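Local coordinates for protein importin-95 (Chaetomium thermophilum, PDB 4XRI) that probably serves as a nuclear import receptor of the importin-beta family, a flexible HEAT-repeat protein expected to bind a small GTPase and carry cargo, at residues A814-I819 and A842-T847. The protein carries 2 engineered substitutions. Sequence-based numbering, arbitrary orientation.
Sequences ASMGVI and AMIRET
Met816 faces Ile844 where the helical segments 814-819 and 842-847 pass with their axes 10.7 Å apart and their directions 131° from each other, nearer antiparallel than parallel. Met816 carries most of the contact, meeting Met843, Ile844 and Thr847: its chain bends at chi2 (-67°) and again at chi3, which folds the thioether over so that SD and CE lie against Ile844 and Thr847. SD thus settles 3.7 Å from Ile844 CA, against the backbone, while CE lies 3.8 Å from Ile844 CG1. A flexible, unbranched methionine can fit its bent chain between Ile844 and Thr847, with Met843 CG also near CE. Thr847 runs past Met816 in the opposite sense, its CG2 3.7 Å from Met816 CG, and its OG1 also touches the thioether. The threonine hydroxyl, though set in an apolar layer, turns back to Met843 O of its own helix, at a modelled OG1 to O distance of 2.5 Å, too short to be taken literally. Met843, by contrast, is extended, CG anti to the backbone N (chi1 -171°), and its CE ends 3.7 Å from Ser815 CB. The short side chain of Ser815 lets that methyl approach, and its OG is bonded to Leu811 O within the helix. Ile819 adds a looser contact, its CD1 4.2 Å from Ile844 CG1. Helix 855-872 packs on Met816, Ile844 and Thr847, and helix 791-802 on Ser815 and Ile819, so the interface is buried within several helices. Such apolar packing between helices 809-825 and 838-849, separated in the chain by the short helix 832-835, is characteristic of the alpha-solenoid of HEAT-repeat proteins, here near the C-terminal end of importin beta.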
loop_
_atom_site.group_PDB
_atom_site.type_symbol
_atom_site.label_atom_id
_atom_site.label_comp_id
_atom_site.label_asym_id
_atom_site.label_seq_id
_atom_site.Cartn_x
_atom_site.Cartn_y
_atom_site.Cartn_z
ATOM N N ALA A 814 -0.132 -24.299 10.879
ATOM C CA ALA A 814 0.862 -25.193 10.291
ATOM C C ALA A 814 1.708 -25.876 11.360
ATOM O O ALA A 814 2.081 -27.043 11.221
ATOM C CB ALA A 814 1.755 -24.427 9.329
ATOM N N SER A 815 2.004 -25.139 12.426
ATOM C CA SER A 815 2.788 -25.665 13.538
ATOM C C SER A 815 2.032 -26.772 14.262
ATOM O O SER A 815 2.593 -27.830 14.555
ATOM C CB SER A 815 3.147 -24.549 14.518
ATOM O OG SER A 815 3.922 -23.549 13.883
ATOM N N MET A 816 0.758 -26.515 14.550
ATOM C CA MET A 816 -0.118 -27.518 15.145
ATOM C C MET A 816 -0.158 -28.762 14.267
ATOM O O MET A 816 -0.090 -29.886 14.765
ATOM C CB MET A 816 -1.537 -26.966 15.340
ATOM C CG MET A 816 -1.656 -25.783 16.293
ATOM S SD MET A 816 -1.284 -26.169 18.015
ATOM C CE MET A 816 0.426 -25.651 18.134
ATOM N N GLY A 817 -0.264 -28.542 12.961
ATOM C CA GLY A 817 -0.297 -29.627 12.000
ATOM C C GLY A 817 0.934 -30.506 12.072
ATOM O O GLY A 817 0.830 -31.730 12.059
ATOM N N VAL A 818 2.102 -29.878 12.163
ATOM C CA VAL A 818 3.363 -30.610 12.214
ATOM C C VAL A 818 3.497 -31.407 13.510
ATOM O O VAL A 818 3.974 -32.546 13.499
ATOM C CB VAL A 818 4.566 -29.652 12.054
ATOM C CG1 VAL A 818 5.853 -30.287 12.563
ATOM C CG2 VAL A 818 4.710 -29.253 10.594
ATOM N N ILE A 819 3.070 -30.811 14.618
ATOM C CA ILE A 819 3.068 -31.497 15.905
ATOM C C ILE A 819 2.247 -32.782 15.826
ATOM O O ILE A 819 2.693 -33.847 16.251
ATOM C CB ILE A 819 2.515 -30.595 17.023
ATOM C CG1 ILE A 819 3.511 -29.477 17.342
ATOM C CG2 ILE A 819 2.216 -31.415 18.271
ATOM C CD1 ILE A 819 2.944 -28.416 18.262
ATOM N N ALA A 842 1.732 -25.364 26.229
ATOM C CA ALA A 842 1.397 -23.945 26.229
ATOM C C ALA A 842 1.130 -23.436 24.818
ATOM O O ALA A 842 0.192 -22.670 24.592
ATOM C CB ALA A 842 2.515 -23.139 26.880
ATOM N N MET A 843 1.958 -23.872 23.873
ATOM C CA MET A 843 1.822 -23.474 22.476
ATOM C C MET A 843 0.477 -23.901 21.904
ATOM O O MET A 843 -0.219 -23.111 21.269
ATOM C CB MET A 843 2.958 -24.072 21.643
ATOM C CG MET A 843 3.049 -23.553 20.221
ATOM S SD MET A 843 4.316 -24.426 19.281
ATOM C CE MET A 843 4.390 -23.426 17.797
ATOM N N ILE A 844 0.120 -25.160 22.135
ATOM C CA ILE A 844 -1.133 -25.713 21.640
ATOM C C ILE A 844 -2.330 -25.073 22.322
ATOM O O ILE A 844 -3.295 -24.676 21.663
ATOM C CB ILE A 844 -1.194 -27.229 21.854
ATOM C CG1 ILE A 844 -0.009 -27.897 21.165
ATOM C CG2 ILE A 844 -2.512 -27.793 21.340
ATOM C CD1 ILE A 844 0.046 -29.375 21.394
ATOM N N ARG A 845 -2.261 -24.974 23.646
ATOM C CA ARG A 845 -3.346 -24.391 24.425
ATOM C C ARG A 845 -3.619 -22.950 24.005
ATOM O O ARG A 845 -4.773 -22.542 23.890
ATOM C CB ARG A 845 -3.031 -24.447 25.917
ATOM C CG ARG A 845 -4.147 -23.902 26.788
ATOM C CD ARG A 845 -3.651 -23.532 28.170
ATOM N NE ARG A 845 -4.540 -22.573 28.817
ATOM C CZ ARG A 845 -4.524 -21.265 28.578
ATOM N NH1 ARG A 845 -5.371 -20.463 29.211
ATOM N NH2 ARG A 845 -3.665 -20.759 27.704
ATOM N N GLU A 846 -2.555 -22.187 23.771
ATOM C CA GLU A 846 -2.692 -20.810 23.309
ATOM C C GLU A 846 -3.384 -20.761 21.954
ATOM O O GLU A 846 -4.202 -19.880 21.689
ATOM C CB GLU A 846 -1.328 -20.123 23.215
ATOM C CG GLU A 846 -1.403 -18.690 22.708
ATOM C CD GLU A 846 -0.066 -18.165 22.230
ATOM O OE1 GLU A 846 0.597 -18.864 21.433
ATOM O OE2 GLU A 846 0.323 -17.056 22.650
ATOM N N THR A 847 -3.050 -21.721 21.101
ATOM C CA THR A 847 -3.568 -21.756 19.743
ATOM C C THR A 847 -5.045 -22.128 19.726
ATOM O O THR A 847 -5.831 -21.547 18.978
ATOM C CB THR A 847 -2.791 -22.756 18.870
ATOM O OG1 THR A 847 -1.386 -22.627 19.121
ATOM C CG2 THR A 847 -3.065 -22.501 17.395
#